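Local coordinates for clan CA, family C40, NlpC/P60 superfamily cysteine peptidase (Trichomonas vaginalis, PDB 6BIO), which probably works as an NlpC/P60-type cysteine peptidase that hydrolyses bacterial peptidoglycan, at residues 27-32 / 172-177; 39-44 / 61-66; 115-120 / 140-145; 249-252 / 257-260. All coordinates share one frame; numbering follows the deposited sequence. Where two conformers were deposited one is given.

Interactions 1, 2 and 3 all reach the large antiparallel sheet of the beta-rich N-terminal part, while interaction 4 lies in the smaller sheet of the NlpC/P60 region. Along the chain, interaction 2 and then interaction 3 both fall between the two halves of interaction 1, and interaction 4 follows. Interactions 1 and 2 have centres about 18 Å apart and touch through Lys32 and Asn44. Interaction 3, in the bacterial SH3 region, lies about 34 Å from interaction 4, centre to centre, on the opposite side of the chain's centre. The water-bridged interaction 1 is a place where the N-terminal part lies against the NlpC/P60 part, to which interaction 4 belongs.

Interaction 1: 27-32 / 172-177; sequences GTNLVK and LGMSGP
Asn29 reaches across to Met174 with its amide nitrogen, and ND2 stops 3.5 Å from Met174 SD. The two side chains meet at a slant, the amide end of one against the thioether of the other. The Met174 chain bends at chi2 and chi3 (-61° and -76°), which brings SD over the face of the amide, above ND2. This is van der Waals contact. Nearby, the carbonyl O of Gly173 lies 3.6 Å from Asn29 ND2.

The polar link is made by water. Water 1 accepts a hydrogen bond from Asn29 ND2 at 2.9 Å and another from the backbone N of Ser175 at 3.0 Å. One water therefore accepts an N-H from each segment and bridges them where they do not bond directly.

The contact is small and near the surface. Asn29 lies just before strand 30-34, and its backbone is hydrogen-bonded to Phe50. The other side is the loop between strands 169-170 and 179-180, pinned to Asp181 through Gly173 and Met174. Ser175 also packs on Tyr49 of strand 46-49, so this NlpC/P60 loop rests against the edge of the N-terminal sheet.

Interaction 2: 39-44 / 61-66; sequences PDLARN and NGFAHV
Phe63 and Pro39 meet because the Phe63 ring is swung to the side of CB remote from its own carbonyl carbon (chi1 -69°) and turned by a chi2 of -86°, which carries the outer end of the ring to the 39-44 loop. The two side chains approach from facing sides. Pro39 CD lies 3.8 Å from Phe63 CE2 and Pro39 CG 3.9 Å from Phe63 CZ, so the CG-CD side of the proline ring bears on the outer carbons of the phenylalanine. Leu41 adds one methyl: its CD2 comes to the edge of the Phe63 ring, close to the ring plane, 4.3 Å from CZ.

Pro39 and Leu41 belong to the loop joining strands 30-34 and 46-49, which here meets the start of strand 63-68 in the same antiparallel sheet. The loop is braced within itself. Asp40 to Arg43 form a type I beta turn, closed by Arg43 N to Asp40 O at 2.9 Å. A salt bridge runs over the same turn: Arg43 NH1 donates to Asp40 OD2 at 2.8 Å, with the oxygen in the guanidinium plane. Asp40 OD1 also receives a weak bond from Ala42 N. From within the turn, Leu41 O is hydrogen-bonded to Tyr34 OH, and Pro39 packs on Tyr34 of strand 30-34. Phe63 in turn packs on Trp74 of strand 71-76.

Across the contact itself everything is carbon on carbon. Such touches set little direction; the turn and the Asp40-Arg43 bridge are consistent with a loop that holds its own shape and meets the outer end of Phe63 through Pro39 and one Leu41 methyl.

Interaction 3: 115-120 / 140-145; sequences VTILDF and DALQYK
The Tyr144 ring meets the end of Ile117 obliquely: the CD1 methyl of Ile117 lies 3.7 Å from Tyr144 CD1 and 3.9 Å from Tyr144 CB, at the root of the ring. One side chain lies roughly perpendicular to the other. Tyr144 has CG trans to its backbone N (chi1 -178°), which extends the ring toward strand 114-122 and brings its near end against that methyl.

Leu142 supplies the rest with its two branches. Its CD1 sits 3.9 Å from Ile117 CG1, the two side chains running alongside each other but heading opposite ways, while its CD2 meets Val115 CG2 at 3.9 Å. One leucine thus spans two alternate residues of the strand, Val115 and Ile117, whose side chains point to the same side of it. Val115, Ile117 and Leu142 are all buried, and the contact is purely apolar.

Segment 140-145 begins in the last residues of a short 3-10 turn after strand 133-138, in the bacterial SH3 region, and folds back over the sheet. Tyr126 of strand 125-130 touches Ile117, Leu142 and Tyr144 alike. On the other flank, strand 80-88 contributes Ile85 beside Tyr144 and Thr87, whose hydroxyl is hydrogen-bonded to Tyr144 N; farther along, Leu118 and Asp119 form a classic beta bulge opposite Arg127.

Interaction 4: 249-252 / 257-260; sequences HAST and VKYQ
His249 and Lys258 stand next to one another on one face of the sheet. They share nearly the same first torsion (chi1 63° and 62°), with CG between the backbone N and the carbonyl carbon in both, which sends the two side chains out alongside each other. The lysine stretches straight out past the imidazole, with its CG 4.2 Å from His249 CD2. Ser251, next but one along the strand, brings CB over one face of the imidazole, toward the rim, and the same CB touches Lys258 CE at 3.8 Å. Lys258 O lies at the ring edge, in plane, 3.5 Å from His249 CD2, and Gln260 CB approaches obliquely, 3.7 Å from His249 NE2. His249 NE2 is buried here and has no polar partner in the model.

These strands form the hairpin 246-251/256-261 at one edge of the NlpC/P60 sheet. His249 and Lys258 are an antiparallel hydrogen-bonded pair: His249 N gives to Lys258 O at 3.0 Å, and Lys258 N to His249 O at 2.9 Å. The other ring nitrogen, His249 ND1, is hydrogen-bonded to His237 NE2. In this family a polar residue orients the catalytic histidine, and the His237-His249 pair is consistent with that arrangement.

Ala250 and Val257, the adjoining non-hydrogen-bonded pair, point to the opposite face, where Ala250 CB meets Val257 CG2 at 3.9 Å. Val257 CA also makes a CA-H...O contact of 3.2 Å with His249 O.

Interaction 1: 27-32 / 172-177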
loop_
_atom_site.group_PDB
_atom_site.type_symbol
_atom_site.label_atom_id
_atom_site.label_comp_id
_atom_site.label_asym_id
_atom_site.label_seq_id
_atom_site.Cartn_x
_atom_site.Cartn_y
_atom_site.Cartn_z
ATOM N N GLY A 27 -2.811 -16.825 -14.734
ATOM C CA GLY A 27 -2.435 -18.213 -14.587
ATOM C C GLY A 27 -1.616 -18.506 -13.351
ATOM O O GLY A 27 -1.270 -19.672 -13.120
ATOM N N THR A 28 -1.323 -17.506 -12.518
ATOM C CA THR A 28 -0.437 -17.680 -11.380
ATOM C C THR A 28 -0.724 -16.558 -10.379
ATOM O O THR A 28 -1.805 -15.953 -10.396
ATOM C CB THR A 28 1.023 -17.784 -11.859
ATOM O OG1 THR A 28 1.816 -18.112 -10.723
ATOM C CG2 THR A 28 1.532 -16.473 -12.527
ATOM N N ASN A 29 0.218 -16.351 -9.458
ATOM C CA ASN A 29 0.036 -15.396 -8.377
ATOM C C ASN A 29 1.119 -14.342 -8.313
ATOM O O ASN A 29 1.093 -13.528 -7.396
ATOM C CB ASN A 29 -0.074 -16.092 -7.012
ATOM C CG ASN A 29 1.284 -16.589 -6.504
ATOM O OD1 ASN A 29 1.997 -17.171 -7.234
ATOM N ND2 ASN A 29 1.665 -16.240 -5.263
ATOM N N LEU A 30 2.091 -14.375 -9.220
ATOM C CA LEU A 30 3.220 -13.463 -9.120
ATOM C C LEU A 30 3.702 -13.053 -10.502
ATOM O O LEU A 30 3.425 -13.721 -11.507
ATOM C CB LEU A 30 4.371 -14.085 -8.317
ATOM C CG LEU A 30 5.265 -15.099 -8.987
ATOM C CD1 LEU A 30 6.318 -15.548 -7.965
ATOM C CD2 LEU A 30 4.546 -16.300 -9.529
ATOM N N VAL A 31 4.451 -11.951 -10.548
ATOM C CA VAL A 31 5.099 -11.466 -11.767
ATOM C C VAL A 31 6.461 -10.909 -11.377
ATOM O O VAL A 31 6.592 -10.188 -10.382
ATOM C CB VAL A 31 4.223 -10.413 -12.518
ATOM C CG1 VAL A 31 3.905 -9.194 -11.645
ATOM C CG2 VAL A 31 4.878 -9.956 -13.819
ATOM N N LYS A 32 7.486 -11.189 -12.202
ATOM C CA LYS A 32 8.810 -10.604 -11.984
ATOM C C LYS A 32 8.748 -9.094 -12.175
ATOM O O LYS A 32 8.123 -8.594 -13.113
ATOM C CB LYS A 32 9.831 -11.216 -12.943
ATOM C CG LYS A 32 10.204 -12.623 -12.540
ATOM C CD LYS A 32 11.276 -13.206 -13.476
ATOM C CE LYS A 32 11.721 -14.609 -12.996
ATOM N NZ LYS A 32 12.900 -15.106 -13.760
ATOM N N LEU A 172 2.927 -21.013 2.384
ATOM C CA LEU A 172 4.212 -20.433 2.048
ATOM C C LEU A 172 4.140 -19.772 0.674
ATOM O O LEU A 172 3.658 -20.364 -0.306
ATOM C CB LEU A 172 5.322 -21.492 2.110
ATOM C CG LEU A 172 6.721 -21.007 1.801
ATOM C CD1 LEU A 172 7.153 -20.066 2.822
ATOM C CD2 LEU A 172 7.719 -22.176 1.726
ATOM N N GLY A 173 4.661 -18.559 0.603
ATOM C CA GLY A 173 4.776 -17.877 -0.665
ATOM C C GLY A 173 3.573 -17.078 -1.106
ATOM O O GLY A 173 3.568 -16.594 -2.242
ATOM N N MET A 174 2.554 -16.930 -0.257
ATOM C CA MET A 174 1.305 -16.288 -0.645
ATOM C C MET A 174 1.112 -14.952 0.061
ATOM O O MET A 174 1.589 -14.742 1.183
ATOM C CB MET A 174 0.128 -17.224 -0.363
ATOM C CG MET A 174 0.201 -18.511 -1.113
ATOM S SD MET A 174 0.195 -18.309 -2.877
ATOM C CE MET A 174 -1.496 -17.958 -3.126
ATOM N N SER A 175 0.378 -14.066 -0.603
ATOM C CA SER A 175 0.127 -12.726 -0.112
ATOM C C SER A 175 -1.310 -12.274 -0.408
ATOM O O SER A 175 -1.553 -11.086 -0.632
ATOM C CB SER A 175 1.135 -11.727 -0.648
ATOM O OG SER A 175 1.176 -11.773 -2.046
ATOM N N GLY A 176 -2.274 -13.185 -0.376
ATOM C CA GLY A 176 -3.683 -12.831 -0.418
ATOM C C GLY A 176 -4.329 -13.008 -1.762
ATOM O O GLY A 176 -3.655 -13.170 -2.790
ATOM N N PRO A 177 -5.667 -12.922 -1.792
ATOM C CA PRO A 177 -6.516 -12.452 -0.690
ATOM C C PRO A 177 -6.869 -13.479 0.374
ATOM O O PRO A 177 -7.286 -13.066 1.441
ATOM C CB PRO A 177 -7.815 -12.017 -1.411
ATOM C CG PRO A 177 -7.834 -12.864 -2.596
ATOM C CD PRO A 177 -6.401 -12.967 -3.058
HETATM O O HOH W 1 0.028 -14.628 -3.500
#

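Interaction 2: 39-44 / 61-66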
loop_
_atom_site.group_PDB
_atom_site.type_symbol
_atom_site.label_atom_id
_atom_site.label_comp_id
_atom_site.label_asym_id
_atom_site.label_seq_id
_atom_site.Cartn_x
_atom_site.Cartn_y
_atom_site.Cartn_z
ATOM N N PRO A 39 15.334 -4.729 -19.212
ATOM C CA PRO A 39 16.142 -5.215 -18.101
ATOM C C PRO A 39 17.025 -6.361 -18.525
ATOM O O PRO A 39 16.845 -6.970 -19.579
ATOM C CB PRO A 39 15.089 -5.743 -17.114
ATOM C CG PRO A 39 13.931 -6.143 -17.988
ATOM C CD PRO A 39 13.933 -5.168 -19.121
ATOM N N ASP A 40 17.993 -6.625 -17.665
ATOM C CA ASP A 40 18.629 -7.925 -17.575
ATOM C C ASP A 40 17.565 -8.867 -17.010
ATOM O O ASP A 40 17.276 -8.853 -15.815
ATOM C CB ASP A 40 19.830 -7.781 -16.641
ATOM C CG ASP A 40 20.592 -9.055 -16.455
ATOM O OD1 ASP A 40 20.107 -10.104 -16.957
ATOM O OD2 ASP A 40 21.685 -8.986 -15.785
ATOM N N LEU A 41 16.953 -9.682 -17.871
ATOM C CA LEU A 41 15.765 -10.427 -17.444
ATOM C C LEU A 41 16.069 -11.483 -16.389
ATOM O O LEU A 41 15.140 -11.933 -15.694
ATOM C CB LEU A 41 15.097 -11.099 -18.636
ATOM C CG LEU A 41 14.430 -10.136 -19.624
ATOM C CD1 LEU A 41 14.136 -10.789 -20.984
ATOM C CD2 LEU A 41 13.125 -9.566 -19.074
ATOM N N ALA A 42 17.333 -11.901 -16.288
ATOM C CA ALA A 42 17.788 -12.801 -15.242
ATOM C C ALA A 42 17.812 -12.145 -13.877
ATOM O O ALA A 42 17.772 -12.860 -12.869
ATOM C CB ALA A 42 19.218 -13.273 -15.549
ATOM N N ARG A 43 17.921 -10.821 -13.812
ATOM C CA ARG A 43 18.126 -10.126 -12.562
ATOM C C ARG A 43 16.885 -9.275 -12.276
ATOM O O ARG A 43 16.898 -8.056 -12.369
ATOM C CB ARG A 43 19.447 -9.266 -12.624
ATOM C CG ARG A 43 20.779 -10.066 -12.588
ATOM C CD ARG A 43 22.012 -9.138 -12.391
ATOM N NE ARG A 43 23.275 -9.842 -12.117
ATOM C CZ ARG A 43 24.113 -10.302 -13.051
ATOM N NH1 ARG A 43 23.825 -10.179 -14.355
ATOM N NH2 ARG A 43 25.243 -10.916 -12.688
ATOM N N ASN A 44 15.778 -9.939 -11.958
ATOM C CA ASN A 44 14.624 -9.197 -11.475
ATOM C C ASN A 44 14.906 -8.696 -10.065
ATOM O O ASN A 44 15.601 -9.347 -9.279
ATOM C CB ASN A 44 13.365 -10.051 -11.482
ATOM C CG ASN A 44 13.483 -11.300 -10.647
ATOM O OD1 ASN A 44 14.299 -12.193 -10.928
ATOM N ND2 ASN A 44 12.638 -11.400 -9.629
ATOM N N ASN A 61 7.934 -0.765 -24.039
ATOM C CA ASN A 61 8.630 -2.003 -24.393
ATOM C C ASN A 61 7.987 -3.243 -23.795
ATOM O O ASN A 61 8.674 -4.198 -23.422
ATOM C CB ASN A 61 10.092 -1.935 -23.976
ATOM C CG ASN A 61 10.796 -0.804 -24.599
ATOM O OD1 ASN A 61 10.568 -0.493 -25.766
ATOM N ND2 ASN A 61 11.672 -0.152 -23.825
ATOM N N GLY A 62 6.661 -3.241 -23.713
ATOM C CA GLY A 62 5.948 -4.388 -23.193
ATOM C C GLY A 62 5.769 -4.412 -21.693
ATOM O O GLY A 62 5.173 -5.363 -21.174
ATOM N N PHE A 63 6.276 -3.414 -20.982
ATOM C CA PHE A 63 6.159 -3.338 -19.537
ATOM C C PHE A 63 5.264 -2.186 -19.115
ATOM O O PHE A 63 5.193 -1.150 -19.779
ATOM C CB PHE A 63 7.543 -3.101 -18.918
ATOM C CG PHE A 63 8.490 -4.270 -19.033
ATOM C CD1 PHE A 63 8.494 -5.287 -18.085
ATOM C CD2 PHE A 63 9.416 -4.331 -20.056
ATOM C CE1 PHE A 63 9.361 -6.327 -18.174
ATOM C CE2 PHE A 63 10.279 -5.394 -20.170
ATOM C CZ PHE A 63 10.250 -6.398 -19.230
ATOM N N ALA A 64 4.641 -2.356 -17.967
ATOM C CA ALA A 64 4.001 -1.279 -17.235
ATOM C C ALA A 64 4.965 -0.776 -16.164
ATOM O O ALA A 64 5.572 -1.582 -15.443
ATOM C CB ALA A 64 2.726 -1.765 -16.545
ATOM N N HIS A 65 5.111 0.545 -16.076
ATOM C CA HIS A 65 5.857 1.199 -15.025
ATOM C C HIS A 65 4.871 1.467 -13.901
ATOM O O HIS A 65 3.912 2.225 -14.092
ATOM C CB HIS A 65 6.424 2.504 -15.548
ATOM C CG HIS A 65 7.443 3.108 -14.654
ATOM N ND1 HIS A 65 7.982 4.357 -14.899
ATOM C CD2 HIS A 65 8.055 2.641 -13.535
ATOM C CE1 HIS A 65 8.875 4.626 -13.959
ATOM N NE2 HIS A 65 8.945 3.605 -13.128
ATOM N N VAL A 66 5.066 0.820 -12.750
ATOM C CA VAL A 66 4.104 0.865 -11.655
ATOM C C VAL A 66 4.765 1.441 -10.412
ATOM O O VAL A 66 5.982 1.411 -10.249
ATOM C CB VAL A 66 3.433 -0.515 -11.385
ATOM C CG1 VAL A 66 2.772 -1.042 -12.674
ATOM C CG2 VAL A 66 4.451 -1.536 -10.871
#

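Interaction 3: 115-120 / 140-145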
loop_
_atom_site.group_PDB
_atom_site.type_symbol
_atom_site.label_atom_id
_atom_site.label_comp_id
_atom_site.label_asym_id
_atom_site.label_seq_id
_atom_site.Cartn_x
_atom_site.Cartn_y
_atom_site.Cartn_z
ATOM N N VAL A 115 -18.967 10.989 -10.762
ATOM C CA VAL A 115 -17.615 11.145 -11.290
ATOM C C VAL A 115 -16.932 9.781 -11.323
ATOM O O VAL A 115 -17.389 8.802 -10.710
ATOM C CB VAL A 115 -16.780 12.149 -10.453
ATOM C CG1 VAL A 115 -17.522 13.506 -10.280
ATOM C CG2 VAL A 115 -16.398 11.553 -9.077
ATOM N N THR A 116 -15.817 9.712 -12.037
ATOM C CA THR A 116 -15.043 8.479 -12.085
ATOM C C THR A 116 -13.629 8.756 -11.596
ATOM O O THR A 116 -12.941 9.618 -12.152
ATOM C CB THR A 116 -15.003 7.938 -13.517
ATOM O OG1 THR A 116 -16.335 7.713 -13.994
ATOM C CG2 THR A 116 -14.201 6.644 -13.591
ATOM N N ILE A 117 -13.184 8.000 -10.588
ATOM C CA ILE A 117 -11.815 8.094 -10.100
ATOM C C ILE A 117 -10.878 7.388 -11.063
ATOM O O ILE A 117 -11.048 6.198 -11.364
ATOM C CB ILE A 117 -11.703 7.518 -8.674
ATOM C CG1 ILE A 117 -12.454 8.396 -7.666
ATOM C CG2 ILE A 117 -10.219 7.272 -8.290
ATOM C CD1 ILE A 117 -12.677 7.777 -6.316
ATOM N N LEU A 118 -9.807 8.098 -11.443
ATOM C CA LEU A 118 -8.743 7.620 -12.310
ATOM C C LEU A 118 -7.436 7.404 -11.579
ATOM O O LEU A 118 -6.601 6.613 -12.062
ATOM C CB LEU A 118 -8.486 8.616 -13.454
ATOM C CG LEU A 118 -9.731 8.953 -14.300
ATOM C CD1 LEU A 118 -9.351 9.953 -15.387
ATOM C CD2 LEU A 118 -10.359 7.771 -14.920
ATOM N N ASP A 119 -7.206 8.109 -10.470
ATOM C CA ASP A 119 -5.998 7.943 -9.658
ATOM C C ASP A 119 -6.361 8.396 -8.258
ATOM O O ASP A 119 -7.325 9.149 -8.059
ATOM C CB ASP A 119 -4.806 8.743 -10.228
ATOM C CG ASP A 119 -3.505 8.388 -9.591
ATOM O OD1 ASP A 119 -3.353 7.297 -8.970
ATOM O OD2 ASP A 119 -2.543 9.179 -9.744
ATOM N N PHE A 120 -5.603 7.895 -7.287
ATOM C CA PHE A 120 -5.892 8.112 -5.883
ATOM C C PHE A 120 -4.634 8.514 -5.138
ATOM O O PHE A 120 -3.525 8.283 -5.584
ATOM C CB PHE A 120 -6.511 6.867 -5.232
ATOM C CG PHE A 120 -5.524 5.730 -5.133
ATOM C CD1 PHE A 120 -5.191 4.975 -6.248
ATOM C CD2 PHE A 120 -4.882 5.425 -3.945
ATOM C CE1 PHE A 120 -4.259 3.994 -6.203
ATOM C CE2 PHE A 120 -3.914 4.412 -3.887
ATOM C CZ PHE A 120 -3.617 3.702 -5.010
ATOM N N ASP A 140 -11.560 14.932 0.157
ATOM C CA ASP A 140 -12.758 14.865 0.981
ATOM C C ASP A 140 -14.025 15.317 0.263
ATOM O O ASP A 140 -15.122 15.190 0.832
ATOM C CB ASP A 140 -12.521 15.641 2.266
ATOM C CG ASP A 140 -11.530 14.925 3.176
ATOM O OD1 ASP A 140 -11.556 13.659 3.213
ATOM O OD2 ASP A 140 -10.686 15.598 3.811
ATOM N N ALA A 141 -13.930 15.818 -0.973
ATOM C CA ALA A 141 -15.132 16.149 -1.709
ATOM C C ALA A 141 -15.819 14.928 -2.285
ATOM O O ALA A 141 -16.944 15.074 -2.776
ATOM C CB ALA A 141 -14.829 17.145 -2.820
ATOM N N LEU A 142 -15.177 13.746 -2.261
ATOM C CA LEU A 142 -15.759 12.538 -2.827
ATOM C C LEU A 142 -16.217 11.589 -1.746
ATOM O O LEU A 142 -15.613 11.516 -0.672
ATOM C CB LEU A 142 -14.754 11.794 -3.718
ATOM C CG LEU A 142 -14.256 12.592 -4.927
ATOM C CD1 LEU A 142 -13.491 11.674 -5.871
ATOM C CD2 LEU A 142 -15.402 13.303 -5.696
ATOM N N GLN A 143 -17.246 10.798 -2.073
ATOM C CA GLN A 143 -17.791 9.814 -1.132
ATOM C C GLN A 143 -16.810 8.664 -0.918
ATOM O O GLN A 143 -16.576 8.257 0.235
ATOM C CB GLN A 143 -19.138 9.286 -1.659
ATOM C CG GLN A 143 -19.742 8.132 -0.881
ATOM C CD GLN A 143 -20.074 8.487 0.531
ATOM O OE1 GLN A 143 -20.525 9.608 0.830
ATOM N NE2 GLN A 143 -19.848 7.538 1.431
ATOM N N TYR A 144 -16.205 8.161 -2.009
ATOM C CA TYR A 144 -15.304 7.009 -1.956
ATOM C C TYR A 144 -14.064 7.358 -1.168
ATOM O O TYR A 144 -13.484 8.426 -1.331
ATOM C CB TYR A 144 -14.912 6.620 -3.381
ATOM C CG TYR A 144 -14.003 5.390 -3.493
ATOM C CD1 TYR A 144 -12.610 5.507 -3.424
ATOM C CD2 TYR A 144 -14.540 4.119 -3.675
ATOM C CE1 TYR A 144 -11.785 4.386 -3.528
ATOM C CE2 TYR A 144 -13.754 3.011 -3.738
ATOM C CZ TYR A 144 -12.370 3.141 -3.673
ATOM O OH TYR A 144 -11.513 2.080 -3.759
ATOM N N LYS A 145 -13.601 6.408 -0.359
ATOM C CA LYS A 145 -12.367 6.525 0.416
ATOM C C LYS A 145 -11.456 5.346 0.069
ATOM O O LYS A 145 -11.878 4.188 0.156
ATOM C CB LYS A 145 -12.674 6.524 1.912
ATOM C CG LYS A 145 -13.588 7.596 2.373
ATOM C CD LYS A 145 -12.857 8.888 2.517
ATOM C CE LYS A 145 -13.817 9.983 2.986
ATOM N NZ LYS A 145 -14.661 10.433 1.862
#

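Interaction 4: 249-252 / 257-260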
loop_
_atom_site.group_PDB
_atom_site.type_symbol
_atom_site.label_atom_id
_atom_site.label_comp_id
_atom_site.label_asym_id
_atom_site.label_seq_id
_atom_site.Cartn_x
_atom_site.Cartn_y
_atom_site.Cartn_z
ATOM N N HIS A 249 0.167 -12.414 13.207
ATOM C CA HIS A 249 1.073 -13.011 12.241
ATOM C C HIS A 249 0.430 -14.214 11.560
ATOM O O HIS A 249 -0.537 -14.801 12.060
ATOM C CB HIS A 249 2.408 -13.444 12.879
ATOM C CG HIS A 249 2.322 -14.518 13.934
ATOM N ND1 HIS A 249 3.418 -15.290 14.247
ATOM C CD2 HIS A 249 1.348 -14.886 14.803
ATOM C CE1 HIS A 249 3.110 -16.137 15.220
ATOM N NE2 HIS A 249 1.861 -15.905 15.587
ATOM N N ALA A 250 0.963 -14.554 10.391
ATOM C CA ALA A 250 0.656 -15.824 9.763
ATOM C C ALA A 250 1.684 -16.818 10.271
ATOM O O ALA A 250 2.895 -16.598 10.092
ATOM C CB ALA A 250 0.713 -15.713 8.245
ATOM N N SER A 251 1.215 -17.883 10.894
ATOM C CA SER A 251 2.106 -18.810 11.563
ATOM C C SER A 251 1.850 -20.233 11.118
ATOM O O SER A 251 0.708 -20.627 10.916
ATOM C CB SER A 251 1.839 -18.751 13.050
ATOM O OG SER A 251 2.663 -19.647 13.770
ATOM N N THR A 252 2.919 -21.021 11.019
ATOM C CA THR A 252 2.738 -22.445 10.771
ATOM C C THR A 252 2.209 -23.162 11.995
ATOM O O THR A 252 1.661 -24.258 11.852
ATOM C CB THR A 252 4.037 -23.103 10.302
ATOM O OG1 THR A 252 5.081 -22.852 11.249
ATOM C CG2 THR A 252 4.402 -22.625 8.945
ATOM N N VAL A 257 -3.495 -17.146 10.271
ATOM C CA VAL A 257 -3.287 -15.781 10.715
ATOM C C VAL A 257 -4.004 -15.627 12.044
ATOM O O VAL A 257 -5.210 -15.870 12.135
ATOM C CB VAL A 257 -3.831 -14.792 9.678
ATOM C CG1 VAL A 257 -3.732 -13.327 10.224
ATOM C CG2 VAL A 257 -3.107 -14.976 8.359
ATOM N N LYS A 258 -3.261 -15.236 13.068
ATOM C CA LYS A 258 -3.744 -15.216 14.438
ATOM C C LYS A 258 -2.998 -14.205 15.293
ATOM O O LYS A 258 -1.911 -13.712 14.938
ATOM C CB LYS A 258 -3.602 -16.587 15.091
ATOM C CG LYS A 258 -2.179 -17.088 15.197
ATOM C CD LYS A 258 -2.138 -18.448 15.897
ATOM C CE LYS A 258 -0.867 -19.089 15.738
ATOM N NZ LYS A 258 -0.721 -20.191 16.764
ATOM N N TYR A 259 -3.611 -13.906 16.438
ATOM C CA TYR A 259 -2.951 -13.142 17.481
ATOM C C TYR A 259 -1.863 -13.958 18.165
ATOM O O TYR A 259 -1.927 -15.195 18.269
ATOM C CB TYR A 259 -3.957 -12.741 18.550
ATOM C CG TYR A 259 -4.931 -11.634 18.177
ATOM C CD1 TYR A 259 -4.593 -10.298 18.335
ATOM C CD2 TYR A 259 -6.207 -11.928 17.708
ATOM C CE1 TYR A 259 -5.485 -9.306 18.030
ATOM C CE2 TYR A 259 -7.100 -10.919 17.389
ATOM C CZ TYR A 259 -6.733 -9.623 17.576
ATOM O OH TYR A 259 -7.618 -8.636 17.229
ATOM N N GLN A 260 -0.899 -13.226 18.713
ATOM C CA GLN A 260 0.162 -13.789 19.544
ATOM C C GLN A 260 0.538 -12.781 20.610
ATOM O O GLN A 260 0.730 -11.597 20.334
ATOM C CB GLN A 260 1.448 -14.087 18.759
ATOM C CG GLN A 260 2.681 -14.397 19.664
ATOM C CD GLN A 260 2.543 -15.717 20.451
ATOM O OE1 GLN A 260 2.107 -16.719 19.877
ATOM N NE2 GLN A 260 2.942 -15.730 21.761
#